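PDB 3ON9: tumour necrosis factor receptor from Ectromelia virus, which probably binds host tumour necrosis factor and CC and CXC chemokines outside the cell, and is represented here by its SECRET domain, which sequesters chemokines. Local coordinates for residues N84-C89 against T112-G117; L98-K103 against V142-S147; D124-Y129 against S147-V152. One frame throughout, in Å; residues are numbered along the deposited sequence. Where two conformers were deposited one is given.

Interaction 1. Residues N84-C89 against T112-G117; sequences NLEIKC and TVTVVG
V116 sits between the side chains of E86 and K88, which reach it from the neighbouring parallel strand. The axes of 84-89 and 112-116 approach to 4.6 Å. K88 pairs directly with V116. Its chain bends at chi2 (63°), which lays CD against V116 CB (3.7 Å) and the CG1 methyl. A second bend at chi4 turns NZ back to donate to C89 O (3.0 Å), tilted out of the carbonyl plane. The CG2 methyl of V116 lies 4.0 Å from E86 CG. E86 lies two residues before K88, on the same face, and its chain stays extended beyond CG and slants across the valine. T112 and T114 are on this same face. A water there donates to both L85 O and T112 OG1.

L85, I87, V113 and V115 point to the opposite, buried face. L85 CB is 4.3 Å from V113 CG2. I87 turns CD1 back along the strand, bringing it 4.3 Å from V113 CG1. V115 puts CG2 anti to its backbone N (CG1 at chi1 56°), which brings this methyl to 3.7 Å from I87 O.

The backbones form a regular parallel ladder. L85, I87 and C89 give their N-H to the oxygens of T112, T114 and V116 in turn. L85 O and I87 O accept from T114 and V116. C89 SG ends up 3.5 Å from V116 O and closes a disulfide with C119, just beyond G117.

This is the parallel pair of an otherwise antiparallel sheet in a beta-sandwich. Strand 38-45 flanks residues 84-89, and strand 95-97 flanks residues 112-116. The buried face packs on the other sheet, where L85 meets V11, I13 and V125, and V113 meets V125 and I127.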
loop_
_atom_site.group_PDB
_atom_site.type_symbol
_atom_site.label_atom_id
_atom_site.label_comp_id
_atom_site.label_asym_id
_atom_site.label_seq_id
_atom_site.Cartn_x
_atom_site.Cartn_y
_atom_site.Cartn_z
ATOM N N ASN A 84 -6.196 2.290 5.925
ATOM C CA ASN A 84 -5.981 1.011 6.600
ATOM C C ASN A 84 -5.566 -0.025 5.584
ATOM O O ASN A 84 -6.113 -0.091 4.484
ATOM C CB ASN A 84 -7.240 0.521 7.328
ATOM C CG ASN A 84 -7.642 1.420 8.483
ATOM O OD1 ASN A 84 -6.792 2.053 9.128
ATOM N ND2 ASN A 84 -8.945 1.467 8.764
ATOM N N LEU A 85 -4.612 -0.858 5.958
ATOM C CA LEU A 85 -4.085 -1.854 5.052
ATOM C C LEU A 85 -3.883 -3.134 5.830
ATOM O O LEU A 85 -3.306 -3.113 6.910
ATOM C CB LEU A 85 -2.729 -1.375 4.534
ATOM C CG LEU A 85 -2.129 -2.092 3.341
ATOM C CD1 LEU A 85 -3.008 -1.876 2.092
ATOM C CD2 LEU A 85 -0.710 -1.583 3.100
ATOM N N GLU A 86 -4.366 -4.244 5.287
ATOM C CA GLU A 86 -4.174 -5.543 5.909
ATOM C C GLU A 86 -3.594 -6.503 4.890
ATOM O O GLU A 86 -4.076 -6.587 3.756
ATOM C CB GLU A 86 -5.513 -6.087 6.427
ATOM C CG GLU A 86 -5.435 -7.518 6.956
ATOM C CD GLU A 86 -6.791 -8.221 6.950
ATOM O OE1 GLU A 86 -7.424 -8.285 8.029
ATOM O OE2 GLU A 86 -7.232 -8.691 5.872
ATOM N N ILE A 87 -2.533 -7.204 5.288
ATOM C CA ILE A 87 -1.961 -8.263 4.471
ATOM C C ILE A 87 -2.328 -9.598 5.123
ATOM O O ILE A 87 -1.908 -9.886 6.253
ATOM C CB ILE A 87 -0.422 -8.114 4.342
ATOM C CG1 ILE A 87 -0.055 -6.790 3.646
ATOM C CG2 ILE A 87 0.176 -9.301 3.568
ATOM C CD1 ILE A 87 -0.041 -5.558 4.545
ATOM N N LYS A 88 -3.116 -10.403 4.415
ATOM C CA LYS A 88 -3.660 -11.648 4.967
ATOM C C LYS A 88 -3.059 -12.879 4.301
ATOM O O LYS A 88 -3.259 -13.104 3.105
ATOM C CB LYS A 88 -5.190 -11.662 4.833
ATOM C CG LYS A 88 -5.857 -13.026 5.065
ATOM C CD LYS A 88 -5.635 -13.522 6.491
ATOM C CE LYS A 88 -6.662 -14.585 6.892
ATOM N NZ LYS A 88 -6.692 -15.749 5.948
ATOM N N CYS A 89 -2.305 -13.658 5.085
ATOM C CA CYS A 89 -1.739 -14.927 4.633
ATOM C C CYS A 89 -2.810 -15.997 4.624
ATOM O O CYS A 89 -3.698 -15.983 5.462
ATOM C CB CYS A 89 -0.640 -15.411 5.585
ATOM S SG CYS A 89 0.856 -14.372 5.635
ATOM N N THR A 112 -3.011 2.707 9.503
ATOM C CA THR A 112 -2.707 1.474 10.226
ATOM C C THR A 112 -2.394 0.391 9.223
ATOM O O THR A 112 -3.017 0.311 8.156
ATOM C CB THR A 112 -3.856 0.993 11.129
ATOM O OG1 THR A 112 -4.890 0.388 10.334
ATOM C CG2 THR A 112 -4.407 2.147 11.948
ATOM N N VAL A 113 -1.410 -0.427 9.566
ATOM C CA VAL A 113 -0.984 -1.532 8.732
ATOM C C VAL A 113 -0.959 -2.772 9.598
ATOM O O VAL A 113 -0.347 -2.781 10.673
ATOM C CB VAL A 113 0.412 -1.287 8.147
ATOM C CG1 VAL A 113 0.910 -2.543 7.435
ATOM C CG2 VAL A 113 0.381 -0.075 7.206
ATOM N N THR A 114 -1.645 -3.808 9.136
ATOM C CA THR A 114 -1.821 -5.045 9.886
ATOM C C THR A 114 -1.377 -6.224 9.036
ATOM O O THR A 114 -1.556 -6.201 7.825
ATOM C CB THR A 114 -3.305 -5.245 10.240
ATOM O OG1 THR A 114 -3.699 -4.266 11.207
ATOM C CG2 THR A 114 -3.552 -6.645 10.797
ATOM N N VAL A 115 -0.821 -7.249 9.670
ATOM C CA VAL A 115 -0.485 -8.486 8.964
ATOM C C VAL A 115 -1.104 -9.662 9.723
ATOM O O VAL A 115 -1.155 -9.652 10.959
ATOM C CB VAL A 115 1.045 -8.664 8.797
ATOM C CG1 VAL A 115 1.760 -8.615 10.158
ATOM C CG2 VAL A 115 1.358 -9.945 8.059
ATOM N N VAL A 116 -1.603 -10.652 8.983
ATOM C CA VAL A 116 -2.251 -11.822 9.569
ATOM C C VAL A 116 -1.524 -13.076 9.080
ATOM O O VAL A 116 -1.615 -13.454 7.910
ATOM C CB VAL A 116 -3.770 -11.888 9.222
ATOM C CG1 VAL A 116 -4.451 -12.964 10.058
ATOM C CG2 VAL A 116 -4.458 -10.523 9.456
ATOM N N GLY A 117 -0.771 -13.704 9.978
ATOM C CA GLY A 117 0.040 -14.850 9.615
ATOM C C GLY A 117 1.516 -14.517 9.450
ATOM O O GLY A 117 1.910 -13.353 9.436
HETATM O O HOH W 1 -4.600 -2.242 9.012
#

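Interaction 2. Residues L98-K103 against V142-S147; sequences LTPTTK and VAYHTS
P100 lies over one face of the Y144 ring, and this is the tight part of the contact. Its CB is 4.1 Å from the ring centroid, only 23° off the normal but shifted toward the rim, in a CH-pi contact. P100 CG reaches Y144 CE1 at 3.7 Å. The two side chains lie side by side and point the same way. L98 comes from another direction. Its O is near the ring plane, at the edge by CE1. Its CB touches Y144 CD1 at 3.7 Å, and its branched end goes on to T146 CG2. P100 CB also touches V142 CG1 at 3.7 Å. With CG anti to the carbonyl carbon (chi1 -52°), the Y144 ring is swung in under the loop. It also touches E111 and V113 of strand 110-116.

The two segments come from different sheets of the sandwich. Strand 140-145 is the outermost strand of the five-stranded sheet. Residues 98-103 follow strand 95-97, the outermost strand of the other. The loop therefore bridges the two sheets along one side of the sandwich. One direct backbone bond joins the two segments, from T101 N to A143 O at 2.8 Å.

The outer side is looser and watery, and T99, T101 and T102 are exposed here. T101 CG2 approaches H145 CD2 only to 4.0 Å, obliquely to the ring. H145 turns its ND1 elsewhere, to D124. T101 OG1 stands between its own N and carbonyl carbon (chi1 63°) and meets a water. That water also contacts T102 OG1 and accepts from A143 N (2.9 Å). A second water accepts from H145 N and donates to T99 O.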
loop_
_atom_site.group_PDB
_atom_site.type_symbol
_atom_site.label_atom_id
_atom_site.label_comp_id
_atom_site.label_asym_id
_atom_site.label_seq_id
_atom_site.Cartn_x
_atom_site.Cartn_y
_atom_site.Cartn_z
ATOM N N LEU A 98 1.803 -3.427 12.546
ATOM C CA LEU A 98 3.151 -2.959 12.240
ATOM C C LEU A 98 3.295 -1.511 12.683
ATOM O O LEU A 98 2.339 -0.732 12.639
ATOM C CB LEU A 98 3.446 -3.071 10.740
ATOM C CG LEU A 98 3.304 -4.484 10.160
ATOM C CD1 LEU A 98 3.881 -4.524 8.758
ATOM C CD2 LEU A 98 3.978 -5.516 11.052
ATOM N N THR A 99 4.502 -1.162 13.121
ATOM C CA THR A 99 4.789 0.180 13.600
ATOM C C THR A 99 5.653 0.882 12.574
ATOM O O THR A 99 6.638 0.311 12.103
ATOM C CB THR A 99 5.528 0.115 14.947
ATOM O OG1 THR A 99 4.658 -0.462 15.926
ATOM C CG2 THR A 99 5.944 1.499 15.412
ATOM N N PRO A 100 5.289 2.125 12.221
ATOM C CA PRO A 100 6.041 2.854 11.192
ATOM C C PRO A 100 7.397 3.302 11.718
ATOM O O PRO A 100 7.617 3.345 12.930
ATOM C CB PRO A 100 5.175 4.092 10.906
ATOM C CG PRO A 100 4.074 4.075 11.865
ATOM C CD PRO A 100 4.214 2.932 12.814
ATOM N N THR A 101 8.301 3.644 10.813
ATOM C CA THR A 101 9.635 4.027 11.252
ATOM C C THR A 101 9.739 5.498 11.657
ATOM O O THR A 101 10.746 5.911 12.214
ATOM C CB THR A 101 10.690 3.707 10.186
ATOM O OG1 THR A 101 10.418 4.475 9.013
ATOM C CG2 THR A 101 10.694 2.217 9.859
ATOM N N THR A 102 8.710 6.292 11.367
ATOM C CA THR A 102 8.659 7.685 11.817
ATOM C C THR A 102 7.238 8.029 12.223
ATOM O O THR A 102 6.307 7.356 11.801
ATOM C CB THR A 102 9.086 8.661 10.714
ATOM O OG1 THR A 102 8.182 8.562 9.604
ATOM C CG2 THR A 102 10.503 8.347 10.236
ATOM N N LYS A 103 7.068 9.081 13.019
ATOM C CA LYS A 103 5.712 9.516 13.372
ATOM C C LYS A 103 5.486 11.022 13.282
ATOM O O LYS A 103 4.424 11.522 13.665
ATOM C CB LYS A 103 5.303 8.994 14.752
ATOM C CG LYS A 103 6.190 9.418 15.913
ATOM C CD LYS A 103 5.482 9.027 17.201
ATOM C CE LYS A 103 6.187 9.537 18.436
ATOM N NZ LYS A 103 5.380 9.183 19.633
ATOM N N VAL A 142 5.246 7.218 5.009
ATOM C CA VAL A 142 5.047 6.371 6.182
ATOM C C VAL A 142 5.558 4.972 5.844
ATOM O O VAL A 142 4.986 4.290 4.984
ATOM C CB VAL A 142 3.566 6.301 6.603
ATOM C CG1 VAL A 142 3.446 5.626 7.959
ATOM C CG2 VAL A 142 2.942 7.700 6.648
ATOM N N ALA A 143 6.645 4.553 6.486
ATOM C CA ALA A 143 7.322 3.307 6.107
ATOM C C ALA A 143 7.253 2.238 7.187
ATOM O O ALA A 143 7.373 2.537 8.375
ATOM C CB ALA A 143 8.784 3.578 5.707
ATOM N N TYR A 144 7.022 0.994 6.765
ATOM C CA TYR A 144 6.968 -0.143 7.676
ATOM C C TYR A 144 7.833 -1.266 7.120
ATOM O O TYR A 144 7.840 -1.506 5.911
ATOM C CB TYR A 144 5.542 -0.684 7.800
ATOM C CG TYR A 144 4.465 0.325 8.144
ATOM C CD1 TYR A 144 3.896 0.345 9.403
ATOM C CD2 TYR A 144 3.994 1.224 7.193
ATOM C CE1 TYR A 144 2.900 1.256 9.725
ATOM C CE2 TYR A 144 2.994 2.133 7.500
ATOM C CZ TYR A 144 2.450 2.136 8.770
ATOM O OH TYR A 144 1.458 3.028 9.101
ATOM N N HIS A 145 8.549 -1.962 8.001
ATOM C CA HIS A 145 9.375 -3.094 7.585
ATOM C C HIS A 145 9.372 -4.191 8.645
ATOM O O HIS A 145 9.656 -3.912 9.811
ATOM C CB HIS A 145 10.833 -2.645 7.376
ATOM C CG HIS A 145 10.982 -1.451 6.487
ATOM N ND1 HIS A 145 10.733 -1.497 5.130
ATOM C CD2 HIS A 145 11.362 -0.179 6.757
ATOM C CE1 HIS A 145 10.942 -0.304 4.607
ATOM N NE2 HIS A 145 11.331 0.516 5.574
ATOM N N THR A 146 9.068 -5.428 8.253
ATOM C CA THR A 146 9.141 -6.546 9.203
ATOM C C THR A 146 10.538 -7.131 9.341
ATOM O O THR A 146 10.848 -7.773 10.347
ATOM C CB THR A 146 8.179 -7.690 8.834
ATOM O OG1 THR A 146 8.559 -8.264 7.572
ATOM C CG2 THR A 146 6.745 -7.170 8.749
ATOM N N SER A 147 11.369 -6.921 8.328
ATOM C CA SER A 147 12.711 -7.481 8.304
ATOM C C SER A 147 13.591 -6.606 7.424
ATOM O O SER A 147 13.390 -5.389 7.360
ATOM C CB SER A 147 12.670 -8.919 7.786
ATOM O OG SER A 147 13.924 -9.576 7.945
HETATM O O HOH W 2 8.264 -1.146 10.812
HETATM O O HOH W 3 8.380 6.227 8.149
#

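Interaction 3. Residues D124-Y129 against S147-V152; sequences DVYIVY and SYILNV
The CA atoms come nearest at D124 and I149, 6.6 Å apart. Residues 124-129 are a regular strand. Residues 147-152 are irregular, but Y148, I149 and L150 are extended and pass beside the D124 end of that segment. The backbones do not pair directly. The D124 side chain spans the gap.

D124 CG is anti to the carbonyl carbon (chi1 -58°), and the carboxylate reaches out to the loop. OD2 accepts from L150 N at 2.8 Å. The bond is fairly straight (160° at the hydrogen). It uses the syn side of the carboxylate, 18° out of its plane. L150 CB lies close to the same oxygen. OD1 has its main partner in H145 ND1. This bond would be expected to favour a charged carboxylate.

One water, at the edge of the Y126 ring, donates to D124 OD2 (2.7 Å) and L150 O (2.8 Å) and accepts from Y126 OH. The Y126 hydroxyl also touches I149 CG2 at 3.5 Å, with the side chains crossing at about a right angle. A second water accepts from S147 N and lies 2.8 Å from D124 OD1.

The loop leaves outermost strand 140-145 and crosses strand 122-130 toward strand 8-16, where L150 meets Y16. It is an irregular loop lying over the outer face of one sheet of a beta-sandwich, held to it by a buried aspartate and waters.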
loop_
_atom_site.group_PDB
_atom_site.type_symbol
_atom_site.label_atom_id
_atom_site.label_comp_id
_atom_site.label_asym_id
_atom_site.label_seq_id
_atom_site.Cartn_x
_atom_site.Cartn_y
_atom_site.Cartn_z
ATOM N N ASP A 124 7.409 -5.036 3.369
ATOM C CA ASP A 124 7.628 -3.596 3.440
ATOM C C ASP A 124 6.352 -2.914 2.973
ATOM O O ASP A 124 5.763 -3.318 1.967
ATOM C CB ASP A 124 8.765 -3.163 2.504
ATOM C CG ASP A 124 10.077 -3.858 2.796
ATOM O OD1 ASP A 124 10.464 -3.954 3.973
ATOM O OD2 ASP A 124 10.724 -4.295 1.828
ATOM N N VAL A 125 5.939 -1.875 3.690
ATOM C CA VAL A 125 4.803 -1.069 3.280
ATOM C C VAL A 125 5.205 0.402 3.276
ATOM O O VAL A 125 5.871 0.877 4.199
ATOM C CB VAL A 125 3.618 -1.279 4.230
ATOM C CG1 VAL A 125 2.486 -0.317 3.897
ATOM C CG2 VAL A 125 3.147 -2.716 4.123
ATOM N N TYR A 126 4.825 1.112 2.220
ATOM C CA TYR A 126 4.958 2.561 2.188
ATOM C C TYR A 126 3.616 3.189 1.872
ATOM O O TYR A 126 2.968 2.819 0.897
ATOM C CB TYR A 126 5.982 3.005 1.142
ATOM C CG TYR A 126 7.308 2.286 1.221
ATOM C CD1 TYR A 126 8.342 2.757 2.029
ATOM C CD2 TYR A 126 7.527 1.134 0.485
ATOM C CE1 TYR A 126 9.560 2.077 2.093
ATOM C CE2 TYR A 126 8.734 0.456 0.544
ATOM C CZ TYR A 126 9.739 0.929 1.339
ATOM O OH TYR A 126 10.934 0.228 1.365
ATOM N N ILE A 127 3.208 4.133 2.706
ATOM C CA ILE A 127 2.019 4.934 2.425
ATOM C C ILE A 127 2.511 6.363 2.262
ATOM O O ILE A 127 3.066 6.943 3.193
ATOM C CB ILE A 127 1.011 4.847 3.566
ATOM C CG1 ILE A 127 0.602 3.385 3.764
ATOM C CG2 ILE A 127 -0.228 5.713 3.241
ATOM C CD1 ILE A 127 -0.201 3.126 5.013
ATOM N N VAL A 128 2.321 6.916 1.072
ATOM C CA VAL A 128 2.971 8.168 0.698
ATOM C C VAL A 128 1.939 9.188 0.263
ATOM O O VAL A 128 1.189 8.961 -0.693
ATOM C CB VAL A 128 3.980 7.930 -0.434
ATOM C CG1 VAL A 128 4.678 9.232 -0.810
ATOM C CG2 VAL A 128 5.006 6.885 -0.000
ATOM N N TYR A 129 1.887 10.296 0.986
ATOM C CA TYR A 129 0.986 11.382 0.661
ATOM C C TYR A 129 1.794 12.518 0.062
ATOM O O TYR A 129 2.795 12.965 0.652
ATOM C CB TYR A 129 0.302 11.880 1.924
ATOM C CG TYR A 129 -0.378 10.828 2.763
ATOM C CD1 TYR A 129 -1.746 10.626 2.670
ATOM C CD2 TYR A 129 0.345 10.043 3.671
ATOM C CE1 TYR A 129 -2.379 9.687 3.446
ATOM C CE2 TYR A 129 -0.291 9.095 4.457
ATOM C CZ TYR A 129 -1.658 8.928 4.340
ATOM O OH TYR A 129 -2.315 8.009 5.119
ATOM N N SER A 147 11.369 -6.921 8.328
ATOM C CA SER A 147 12.711 -7.481 8.304
ATOM C C SER A 147 13.591 -6.606 7.424
ATOM O O SER A 147 13.390 -5.389 7.360
ATOM C CB SER A 147 12.670 -8.919 7.786
ATOM O OG SER A 147 13.924 -9.576 7.945
ATOM N N TYR A 148 14.566 -7.216 6.761
ATOM C CA TYR A 148 15.422 -6.476 5.844
ATOM C C TYR A 148 14.578 -5.856 4.751
ATOM O O TYR A 148 13.591 -6.457 4.294
ATOM C CB TYR A 148 16.508 -7.376 5.244
ATOM C CG TYR A 148 17.422 -7.978 6.279
ATOM C CD1 TYR A 148 18.353 -7.191 6.940
ATOM C CD2 TYR A 148 17.348 -9.325 6.594
ATOM C CE1 TYR A 148 19.201 -7.732 7.898
ATOM C CE2 TYR A 148 18.191 -9.880 7.539
ATOM C CZ TYR A 148 19.110 -9.079 8.189
ATOM O OH TYR A 148 19.948 -9.638 9.133
ATOM N N ILE A 149 14.960 -4.652 4.340
ATOM C CA ILE A 149 14.213 -3.900 3.337
ATOM C C ILE A 149 14.490 -4.413 1.931
ATOM O O ILE A 149 15.640 -4.465 1.493
ATOM C CB ILE A 149 14.569 -2.406 3.417
ATOM C CG1 ILE A 149 14.303 -1.883 4.832
ATOM C CG2 ILE A 149 13.781 -1.618 2.376
ATOM C CD1 ILE A 149 14.729 -0.454 5.041
ATOM N N LEU A 150 13.424 -4.803 1.234
ATOM C CA LEU A 150 13.524 -5.374 -0.107
ATOM C C LEU A 150 13.853 -4.327 -1.162
ATOM O O LEU A 150 13.317 -3.217 -1.141
ATOM C CB LEU A 150 12.201 -6.054 -0.470
ATOM C CG LEU A 150 11.809 -7.224 0.423
ATOM C CD1 LEU A 150 10.330 -7.602 0.197
ATOM C CD2 LEU A 150 12.757 -8.413 0.209
ATOM N N ASN A 151 14.735 -4.696 -2.089
ATOM C CA ASN A 151 14.972 -3.872 -3.265
ATOM C C ASN A 151 14.108 -4.384 -4.409
ATOM O O ASN A 151 14.307 -5.506 -4.894
ATOM C CB ASN A 151 16.454 -3.916 -3.659
ATOM C CG ASN A 151 16.780 -3.007 -4.820
ATOM O OD1 ASN A 151 15.926 -2.266 -5.309
ATOM N ND2 ASN A 151 18.036 -3.059 -5.272
ATOM N N VAL A 152 13.131 -3.573 -4.817
ATOM C CA VAL A 152 12.270 -3.922 -5.936
ATOM C C VAL A 152 12.436 -2.941 -7.085
ATOM O O VAL A 152 11.580 -2.869 -7.975
ATOM C CB VAL A 152 10.779 -3.981 -5.519
ATOM C CG1 VAL A 152 10.542 -5.123 -4.539
ATOM C CG2 VAL A 152 10.338 -2.644 -4.948
HETATM O O HOH W 4 10.892 -2.443 -0.075
HETATM O O HOH W 5 10.995 -6.312 5.361
#

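Overall arrangement
Interactions 1 and 2 meet through a backbone bond, L98 N to V113 O (2.9 Å), and through V113 CG2 on Y144 CZ (3.4 Å) between the sheets. Interactions 1 and 3 touch between the sheets, with L85 CD2 3.5 Å from V125 CG1. Interactions 2 and 3 are the nearest pair, with centres about 8 Å apart, and they share S147. Y144 N pairs with V125 O between adjacent strands. H145 ND1 bonds to D124 OD1 at 2.7 Å, so a single carboxylate ties the outermost strand to the loop of interaction 3. V113 and V125 thus take part in joining all three contacts.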